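Long-range contacts in ancestral congerin Con-anc (PDB 3AK0), which binds beta-galactoside sugars as a reconstructed ancestor of the congerins, galectins of fish: residues F31-G36 against N119-A124; F12-Y17 against G114-N119; F86-T91 against Q100-H105. One frame throughout, in Å; residues are numbered along the deposited sequence.

The three contacts span both sheets of the galectin beta sandwich. Interaction 1 and interaction 2 share strand 117-125 and Asn119: residues 119-124 pair with strand 30-35, and residues 117-118 with strand 10-13, with centres about 14 Å apart. Interaction 3 belongs to the five-stranded sheet that packs against theirs, its centre about 15 Å from that of interaction 1 and about 17 Å from that of interaction 2. Along the chain the segments of interactions 1 and 2 alternate, and interaction 3 is nested inside both loops. Phe31, Ile33 and Val35 meet Phe86, Ile88 and Ile90 between the sheets, tying the sugar-binding sheet to its partner.

Interaction 1: F31-G36 against N119-A124; sequences FSINVG and NFIYLA
Tyr122 O is gripped twice by Asn34, in the middle of the antiparallel pairing of strands 30-35 and 117-125 in the galectin sandwich. The side-chain amide gives the straighter bond, Asn34 ND2 to Tyr122 O at 3.1 Å and 163°, reaching the oxygen from above its carbonyl plane; the backbone N of Asn34 adds a weak one. The other ND2 proton goes to Ser32 OG, 3.0 Å from Asn34 ND2 and close to the amide plane. Asn34 OD1 is taken by His45 ND1, so the whole amide is used, which probably helps to position His45, a residue of the glycan pocket. Ser32, on the same face of the sheet, lies with its side chain about 6 Å from the bound galactose.

Tyr122 lids this network. With CG between its backbone N and carbonyl carbon (chi1 82°), the ring leans across to the neighbouring strand and stacks on the Asn34 amide, the planes only 17° apart. Asn34 ND2 sits 3.7 Å above the ring plane, over its centre, while Tyr122 CE2 packs on Asn34 CB.

Ile33, Val35, Ile121 and Leu123 occupy the opposite, interior face. Ile33 packs on Val20, and Val35 and Ile121 on Leu18, of the other sheet, while Leu123 touches Val5. Ile33 CD1 meets Leu123 CD1 at 3.9 Å, the two side chains crossing at a slant. Along the ladder, Ser32 N to Ala124 O and Gly36 N to Phe120 O are both 2.8 Å long. At Gly36 the pairing slips into a classic beta bulge, with Asn119 and Phe120 both facing the glycine, and Asn119 N reaches Gly36 O at 3.0 Å, nearly in line with that carbonyl.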
loop_
_atom_site.group_PDB
_atom_site.type_symbol
_atom_site.label_atom_id
_atom_site.label_comp_id
_atom_site.label_asym_id
_atom_site.label_seq_id
_atom_site.Cartn_x
_atom_site.Cartn_y
_atom_site.Cartn_z
ATOM N N PHE A 31 8.959 15.919 -1.920
ATOM C CA PHE A 31 8.347 14.748 -1.319
ATOM C C PHE A 31 9.378 13.628 -1.266
ATOM O O PHE A 31 10.269 13.556 -2.120
ATOM C CB PHE A 31 7.075 14.313 -2.083
ATOM C CG PHE A 31 7.340 13.633 -3.390
ATOM C CD1 PHE A 31 7.555 14.368 -4.554
ATOM C CD2 PHE A 31 7.350 12.241 -3.474
ATOM C CE1 PHE A 31 7.812 13.752 -5.767
ATOM C CE2 PHE A 31 7.585 11.612 -4.681
ATOM C CZ PHE A 31 7.814 12.356 -5.840
ATOM N N SER A 32 9.220 12.728 -0.293
ATOM C CA SER A 32 10.123 11.575 -0.260
ATOM C C SER A 32 9.414 10.227 -0.296
ATOM O O SER A 32 8.287 10.107 0.182
ATOM C CB SER A 32 11.059 11.670 0.959
ATOM O OG SER A 32 10.319 11.660 2.177
ATOM N N ILE A 33 10.100 9.226 -0.880
ATOM C CA ILE A 33 9.739 7.817 -0.727
ATOM C C ILE A 33 10.797 7.168 0.163
ATOM O O ILE A 33 12.003 7.421 -0.009
ATOM C CB ILE A 33 9.661 7.103 -2.094
ATOM C CG1 ILE A 33 8.687 7.832 -3.013
ATOM C CG2 ILE A 33 9.244 5.647 -1.899
ATOM C CD1 ILE A 33 7.311 7.972 -2.460
ATOM N N ASN A 34 10.342 6.357 1.110
ATOM C CA ASN A 34 11.208 5.855 2.171
ATOM C C ASN A 34 10.981 4.374 2.333
ATOM O O ASN A 34 9.830 3.930 2.408
ATOM C CB ASN A 34 10.849 6.543 3.487
ATOM C CG ASN A 34 11.062 8.018 3.435
ATOM O OD1 ASN A 34 12.172 8.503 3.696
ATOM N ND2 ASN A 34 10.007 8.763 3.069
ATOM N N VAL A 35 12.071 3.608 2.364
ATOM C CA VAL A 35 11.971 2.158 2.487
ATOM C C VAL A 35 12.829 1.736 3.664
ATOM O O VAL A 35 13.992 2.111 3.761
ATOM C CB VAL A 35 12.514 1.428 1.214
ATOM C CG1 VAL A 35 12.520 -0.095 1.422
ATOM C CG2 VAL A 35 11.709 1.830 -0.044
ATOM N N GLY A 36 12.254 0.919 4.552
ATOM C CA GLY A 36 13.024 0.479 5.705
ATOM C C GLY A 36 12.169 -0.346 6.652
ATOM O O GLY A 36 11.593 -1.372 6.239
ATOM N N ASN A 119 10.491 -4.043 5.371
ATOM C CA ASN A 119 9.110 -4.317 5.746
ATOM C C ASN A 119 8.226 -3.080 5.834
ATOM O O ASN A 119 7.060 -3.180 6.227
ATOM C CB ASN A 119 9.054 -5.111 7.055
ATOM C CG ASN A 119 9.833 -4.453 8.167
ATOM O OD1 ASN A 119 9.331 -3.562 8.843
ATOM N ND2 ASN A 119 11.066 -4.933 8.402
ATOM N N PHE A 120 8.747 -1.922 5.454
ATOM C CA PHE A 120 8.038 -0.659 5.710
ATOM C C PHE A 120 8.330 0.323 4.587
ATOM O O PHE A 120 9.493 0.457 4.171
ATOM C CB PHE A 120 8.467 -0.081 7.062
ATOM C CG PHE A 120 7.709 1.142 7.475
ATOM C CD1 PHE A 120 6.514 1.014 8.188
ATOM C CD2 PHE A 120 8.207 2.417 7.205
ATOM C CE1 PHE A 120 5.801 2.147 8.586
ATOM C CE2 PHE A 120 7.502 3.560 7.611
ATOM C CZ PHE A 120 6.302 3.419 8.287
ATOM N N ILE A 121 7.280 0.964 4.065
ATOM C CA ILE A 121 7.459 2.083 3.113
ATOM C C ILE A 121 6.620 3.256 3.628
ATOM O O ILE A 121 5.559 3.064 4.211
ATOM C CB ILE A 121 6.940 1.700 1.683
ATOM C CG1 ILE A 121 7.603 0.415 1.186
ATOM C CG2 ILE A 121 7.093 2.892 0.659
ATOM C CD1 ILE A 121 6.730 -0.370 0.222
ATOM N N TYR A 122 7.088 4.487 3.416
ATOM C CA TYR A 122 6.174 5.595 3.618
ATOM C C TYR A 122 6.499 6.758 2.724
ATOM O O TYR A 122 7.639 6.907 2.264
ATOM C CB TYR A 122 6.090 6.009 5.098
ATOM C CG TYR A 122 7.172 6.919 5.622
ATOM C CD1 TYR A 122 6.907 8.262 5.853
ATOM C CD2 TYR A 122 8.431 6.418 5.964
ATOM C CE1 TYR A 122 7.869 9.113 6.375
ATOM C CE2 TYR A 122 9.397 7.257 6.492
ATOM C CZ TYR A 122 9.110 8.611 6.684
ATOM O OH TYR A 122 10.060 9.493 7.189
ATOM N N LEU A 123 5.486 7.589 2.476
ATOM C CA LEU A 123 5.689 8.787 1.688
ATOM C C LEU A 123 5.614 9.961 2.652
ATOM O O LEU A 123 4.811 9.965 3.595
ATOM C CB LEU A 123 4.610 8.907 0.582
ATOM C CG LEU A 123 4.660 10.125 -0.360
ATOM C CD1 LEU A 123 3.942 9.749 -1.617
ATOM C CD2 LEU A 123 4.038 11.377 0.296
ATOM N N ALA A 124 6.489 10.929 2.453
ATOM C CA ALA A 124 6.359 12.197 3.177
ATOM C C ALA A 124 6.286 13.343 2.202
ATOM O O ALA A 124 6.906 13.308 1.137
ATOM C CB ALA A 124 7.540 12.420 4.167
#

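Interaction 2: F12-Y17 against G114-N119; sequences FKLGMY and GDEAFN
Phe12 and Phe118 face each other as an antiparallel hydrogen-bonded pair, Phe118 N reaching Phe12 O at 2.9 Å and Phe12 N reaching Phe118 O at 3.2 Å. Two residues on, where the chain has left the strand, a third bond forms, Leu14 N to Glu116 O at 3.1 Å. Between these rungs Lys13 and Ala117 come within 4.2 Å, CA to CA, with both side chains on the outer, exposed face of the sheet. The two phenylalanine side chains leave their strands on the inner face. Their rings touch only loosely, Phe12 CD2 lying 4.4 Å from Phe118 CD2; the turn of the Phe118 ring within that face is set by CG lying beside the backbone N (chi1 -56°). At the surface end Leu14 CD1 lies against the aliphatic part of Glu116, 3.7 Å from Glu116 CG, and the Glu116 chain runs on extended past that point.

A second shell surrounds them: Phe92 meets both rings edge-to-face, and Val35 packs against both side chains. Beyond Lys13 the backbone folds into a type II turn closed by Met16 N to Lys13 O at 3.0 Å, with Gly15 in the positive-phi position. The thioether of Met16 returns over this turn, where its SD takes a weak bond from Lys13 N. The backbone of Met16 also runs past the Phe12 ring, its carbonyl carbon in plane with the ring edge.

Chemically the contact is therefore divided: backbone bonds fix the edge of the sheet, aromatic carbon closes one end of the hydrophobic interior, and the charged ends of Lys13 and Glu116 remain at the surface.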
loop_
_atom_site.group_PDB
_atom_site.type_symbol
_atom_site.label_atom_id
_atom_site.label_comp_id
_atom_site.label_asym_id
_atom_site.label_seq_id
_atom_site.Cartn_x
_atom_site.Cartn_y
_atom_site.Cartn_z
ATOM N N PHE A 12 9.162 -7.065 1.195
ATOM C CA PHE A 12 9.934 -6.600 0.057
ATOM C C PHE A 12 11.314 -7.236 0.143
ATOM O O PHE A 12 12.157 -6.807 0.932
ATOM C CB PHE A 12 10.030 -5.063 0.123
ATOM C CG PHE A 12 10.809 -4.438 -1.011
ATOM C CD1 PHE A 12 10.897 -5.039 -2.268
ATOM C CD2 PHE A 12 11.402 -3.202 -0.822
ATOM C CE1 PHE A 12 11.622 -4.423 -3.295
ATOM C CE2 PHE A 12 12.119 -2.576 -1.823
ATOM C CZ PHE A 12 12.223 -3.186 -3.084
ATOM N N LYS A 13 11.525 -8.281 -0.651
ATOM C CA LYS A 13 12.741 -9.082 -0.583
ATOM C C LYS A 13 13.596 -8.944 -1.826
ATOM O O LYS A 13 13.130 -8.443 -2.863
ATOM C CB LYS A 13 12.377 -10.562 -0.463
ATOM C CG LYS A 13 11.382 -10.915 0.611
ATOM C CD LYS A 13 11.021 -12.378 0.460
ATOM C CE LYS A 13 11.599 -13.161 1.596
ATOM N NZ LYS A 13 10.553 -13.219 2.652
ATOM N N LEU A 14 14.834 -9.424 -1.735
ATOM C CA LEU A 14 15.704 -9.611 -2.910
ATOM C C LEU A 14 14.941 -10.277 -4.017
ATOM O O LEU A 14 14.218 -11.243 -3.760
ATOM C CB LEU A 14 16.874 -10.539 -2.593
ATOM C CG LEU A 14 17.903 -10.160 -1.547
ATOM C CD1 LEU A 14 18.808 -11.355 -1.317
ATOM C CD2 LEU A 14 18.734 -8.984 -2.004
ATOM N N GLY A 15 15.102 -9.752 -5.235
ATOM C CA GLY A 15 14.439 -10.297 -6.417
ATOM C C GLY A 15 13.108 -9.630 -6.703
ATOM O O GLY A 15 12.525 -9.878 -7.762
ATOM N N MET A 16 12.613 -8.797 -5.781
ATOM C CA MET A 16 11.313 -8.157 -6.008
ATOM C C MET A 16 11.468 -6.737 -6.527
ATOM O O MET A 16 12.537 -6.095 -6.338
ATOM C CB MET A 16 10.472 -8.134 -4.730
ATOM C CG MET A 16 10.089 -9.525 -4.226
ATOM S SD MET A 16 9.120 -9.383 -2.742
ATOM C CE MET A 16 8.869 -11.096 -2.325
ATOM N N TYR A 17 10.407 -6.246 -7.185
ATOM C CA TYR A 17 10.360 -4.886 -7.743
ATOM C C TYR A 17 9.225 -4.171 -7.046
ATOM O O TYR A 17 8.089 -4.649 -7.094
ATOM C CB TYR A 17 10.047 -4.953 -9.247
ATOM C CG TYR A 17 11.139 -5.605 -10.061
ATOM C CD1 TYR A 17 11.352 -6.983 -10.013
ATOM C CD2 TYR A 17 11.957 -4.842 -10.873
ATOM C CE1 TYR A 17 12.402 -7.587 -10.752
ATOM C CE2 TYR A 17 12.969 -5.425 -11.626
ATOM C CZ TYR A 17 13.182 -6.775 -11.562
ATOM O OH TYR A 17 14.221 -7.316 -12.313
ATOM N N GLY A 114 23.154 -3.909 4.513
ATOM C CA GLY A 114 23.261 -5.163 3.800
ATOM C C GLY A 114 22.123 -6.106 4.083
ATOM O O GLY A 114 22.340 -7.314 4.265
ATOM N N ASP A 115 20.912 -5.557 4.103
ATOM C CA ASP A 115 19.753 -6.346 4.423
ATOM C C ASP A 115 19.154 -6.972 3.181
ATOM O O ASP A 115 19.273 -6.435 2.068
ATOM C CB ASP A 115 18.746 -5.473 5.176
ATOM C CG ASP A 115 19.083 -5.368 6.656
ATOM O OD1 ASP A 115 19.019 -4.255 7.172
ATOM O OD2 ASP A 115 19.436 -6.406 7.290
ATOM N N GLU A 116 18.533 -8.136 3.376
ATOM C CA GLU A 116 17.961 -8.912 2.261
ATOM C C GLU A 116 16.447 -8.745 2.135
ATOM O O GLU A 116 15.845 -9.330 1.226
ATOM C CB GLU A 116 18.259 -10.401 2.455
ATOM C CG GLU A 116 19.698 -10.811 2.248
ATOM C CD GLU A 116 19.965 -12.263 2.695
ATOM O OE1 GLU A 116 19.006 -13.034 2.975
ATOM O OE2 GLU A 116 21.152 -12.611 2.789
ATOM N N ALA A 117 15.851 -7.932 3.007
ATOM C CA ALA A 117 14.417 -7.700 3.012
ATOM C C ALA A 117 14.127 -6.446 3.810
ATOM O O ALA A 117 14.882 -6.103 4.730
ATOM C CB ALA A 117 13.688 -8.903 3.648
ATOM N N PHE A 118 13.038 -5.763 3.450
ATOM C CA PHE A 118 12.547 -4.607 4.218
ATOM C C PHE A 118 11.053 -4.774 4.418
ATOM O O PHE A 118 10.417 -5.564 3.704
ATOM C CB PHE A 118 12.833 -3.292 3.475
ATOM C CG PHE A 118 14.272 -3.138 3.164
ATOM C CD1 PHE A 118 15.154 -2.714 4.150
ATOM C CD2 PHE A 118 14.765 -3.554 1.926
ATOM C CE1 PHE A 118 16.534 -2.670 3.903
ATOM C CE2 PHE A 118 16.140 -3.484 1.666
ATOM C CZ PHE A 118 17.023 -3.055 2.668
ATOM N N ASN A 119 10.491 -4.043 5.371
ATOM C CA ASN A 119 9.110 -4.317 5.746
ATOM C C ASN A 119 8.226 -3.080 5.834
ATOM O O ASN A 119 7.060 -3.180 6.227
ATOM C CB ASN A 119 9.054 -5.111 7.055
ATOM C CG ASN A 119 9.833 -4.453 8.167
ATOM O OD1 ASN A 119 9.331 -3.562 8.843
ATOM N ND2 ASN A 119 11.066 -4.933 8.402
#

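Interaction 3: F86-T91 against Q100-H105; sequences FQITIT and QLPDGH
The beta hairpin of strands 85-92 and 96-100, part of the five-stranded sheet of the galectin sandwich, opens here as its second strand gives way to a turn. Thr89 and Gln100 form the last hydrogen-bonded pair: Gln100 N to Thr89 O is 2.8 Å and nearly straight at 171°, while Thr89 N meets Gln100 O at 3.1 Å, on a lone pair in the carbonyl plane. Beyond it the ladder stops at Pro102, which has no N-H to offer Gln87 O; instead Pro102 CG sits 3.4 Å from that oxygen. A water 3.0 Å from Gln87 O also lies within bonding range of Gln100 O; it cannot serve all its neighbours at once, so which oxygens it bonds to is left open. Pro102 CD lies 4.0 Å from Ile88 CG2, the proline ring and the isoleucine running alongside each other.

The type I turn from Leu101 to Gly104 is closed by Gly104 N to Leu101 O, 2.9 Å, and braced by its flanking residues. Asp103 OD1 accepts from His105 N in an Asx turn, and the extended Gln100 side chain brings NE2 to Gly104 O at 3.0 Å. Thr89 OG1 is bonded to Thr19 OG1 on the neighbouring strand.

Gln100 and Asp103 thus spend polar groups on the turn and Thr89 on the adjoining strand, while two backbone bonds and Pro102 packing join the segments at this hairpin end.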
loop_
_atom_site.group_PDB
_atom_site.type_symbol
_atom_site.label_atom_id
_atom_site.label_comp_id
_atom_site.label_asym_id
_atom_site.label_seq_id
_atom_site.Cartn_x
_atom_site.Cartn_y
_atom_site.Cartn_z
ATOM N N PHE A 86 3.754 10.718 -11.138
ATOM C CA PHE A 86 5.070 10.088 -11.167
ATOM C C PHE A 86 4.960 8.610 -10.852
ATOM O O PHE A 86 4.013 8.173 -10.198
ATOM C CB PHE A 86 5.965 10.747 -10.101
ATOM C CG PHE A 86 5.614 10.347 -8.694
ATOM C CD1 PHE A 86 4.629 11.033 -7.967
ATOM C CD2 PHE A 86 6.291 9.281 -8.071
ATOM C CE1 PHE A 86 4.304 10.655 -6.661
ATOM C CE2 PHE A 86 5.954 8.877 -6.772
ATOM C CZ PHE A 86 4.967 9.560 -6.064
ATOM N N GLN A 87 5.968 7.837 -11.278
ATOM C CA GLN A 87 6.148 6.498 -10.727
ATOM C C GLN A 87 7.622 6.145 -10.744
ATOM O O GLN A 87 8.351 6.546 -11.663
ATOM C CB GLN A 87 5.282 5.422 -11.410
ATOM C CG GLN A 87 5.613 5.069 -12.831
ATOM C CD GLN A 87 4.763 3.888 -13.320
ATOM O OE1 GLN A 87 5.114 2.712 -13.121
ATOM N NE2 GLN A 87 3.643 4.198 -13.955
ATOM N N ILE A 88 8.055 5.468 -9.680
ATOM C CA ILE A 88 9.422 4.982 -9.566
ATOM C C ILE A 88 9.404 3.499 -9.192
ATOM O O ILE A 88 8.456 3.032 -8.538
ATOM C CB ILE A 88 10.261 5.808 -8.536
ATOM C CG1 ILE A 88 9.768 5.590 -7.111
ATOM C CG2 ILE A 88 10.305 7.317 -8.886
ATOM C CD1 ILE A 88 10.715 6.118 -6.037
ATOM N N THR A 89 10.454 2.773 -9.596
ATOM C CA THR A 89 10.585 1.352 -9.291
ATOM C C THR A 89 11.899 1.126 -8.562
ATOM O O THR A 89 12.962 1.532 -9.045
ATOM C CB THR A 89 10.502 0.487 -10.550
ATOM O OG1 THR A 89 9.177 0.621 -11.110
ATOM C CG2 THR A 89 10.728 -0.965 -10.224
ATOM N N ILE A 90 11.790 0.506 -7.384
ATOM C CA ILE A 90 12.942 0.223 -6.512
ATOM C C ILE A 90 13.237 -1.269 -6.461
ATOM O O ILE A 90 12.335 -2.095 -6.283
ATOM C CB ILE A 90 12.666 0.770 -5.089
ATOM C CG1 ILE A 90 12.455 2.291 -5.177
ATOM C CG2 ILE A 90 13.844 0.468 -4.140
ATOM C CD1 ILE A 90 11.752 2.959 -3.969
ATOM N N THR A 91 14.521 -1.600 -6.615
ATOM C CA THR A 91 14.995 -2.958 -6.424
ATOM C C THR A 91 16.255 -2.880 -5.592
ATOM O O THR A 91 16.752 -1.795 -5.356
ATOM C CB THR A 91 15.364 -3.659 -7.743
ATOM O OG1 THR A 91 16.286 -2.846 -8.483
ATOM C CG2 THR A 91 14.133 -3.860 -8.570
ATOM N N GLN A 100 14.727 3.346 -10.214
ATOM C CA GLN A 100 14.384 3.705 -11.572
ATOM C C GLN A 100 13.433 4.886 -11.587
ATOM O O GLN A 100 12.321 4.819 -11.082
ATOM C CB GLN A 100 13.766 2.536 -12.307
ATOM C CG GLN A 100 13.469 2.921 -13.722
ATOM C CD GLN A 100 13.024 1.744 -14.549
ATOM O OE1 GLN A 100 12.040 1.065 -14.218
ATOM N NE2 GLN A 100 13.738 1.495 -15.635
ATOM N N LEU A 101 13.902 5.981 -12.160
ATOM C CA LEU A 101 13.151 7.222 -12.160
ATOM C C LEU A 101 12.134 7.245 -13.301
ATOM O O LEU A 101 12.131 6.353 -14.137
ATOM C CB LEU A 101 14.119 8.402 -12.272
ATOM C CG LEU A 101 15.239 8.431 -11.221
ATOM C CD1 LEU A 101 16.210 9.576 -11.531
ATOM C CD2 LEU A 101 14.648 8.534 -9.781
ATOM N N PRO A 102 11.232 8.251 -13.329
ATOM C CA PRO A 102 10.182 8.272 -14.355
ATOM C C PRO A 102 10.609 8.323 -15.809
ATOM O O PRO A 102 9.783 8.056 -16.683
ATOM C CB PRO A 102 9.367 9.521 -14.004
ATOM C CG PRO A 102 9.544 9.649 -12.517
ATOM C CD PRO A 102 11.019 9.314 -12.332
ATOM N N ASP A 103 11.869 8.644 -16.070
ATOM C CA ASP A 103 12.349 8.694 -17.432
ATOM C C ASP A 103 13.072 7.399 -17.771
ATOM O O ASP A 103 13.699 7.288 -18.815
ATOM C CB ASP A 103 13.259 9.902 -17.623
ATOM C CG ASP A 103 14.553 9.815 -16.814
ATOM O OD1 ASP A 103 14.694 8.928 -15.932
ATOM O OD2 ASP A 103 15.440 10.678 -17.059
ATOM N N GLY A 104 12.943 6.411 -16.898
ATOM C CA GLY A 104 13.563 5.102 -17.109
ATOM C C GLY A 104 14.996 4.950 -16.628
ATOM O O GLY A 104 15.494 3.821 -16.531
ATOM N N HIS A 105 15.661 6.056 -16.315
ATOM C CA HIS A 105 17.041 5.978 -15.886
ATOM C C HIS A 105 17.159 5.643 -14.409
ATOM O O HIS A 105 16.250 5.934 -13.629
ATOM C CB HIS A 105 17.778 7.253 -16.259
ATOM C CG HIS A 105 17.870 7.460 -17.739
ATOM N ND1 HIS A 105 16.820 7.946 -18.488
ATOM C CD2 HIS A 105 18.862 7.186 -18.619
ATOM C CE1 HIS A 105 17.171 7.996 -19.761
ATOM N NE2 HIS A 105 18.411 7.551 -19.866
HETATM O O HOH W 1 9.923 4.621 -13.268
#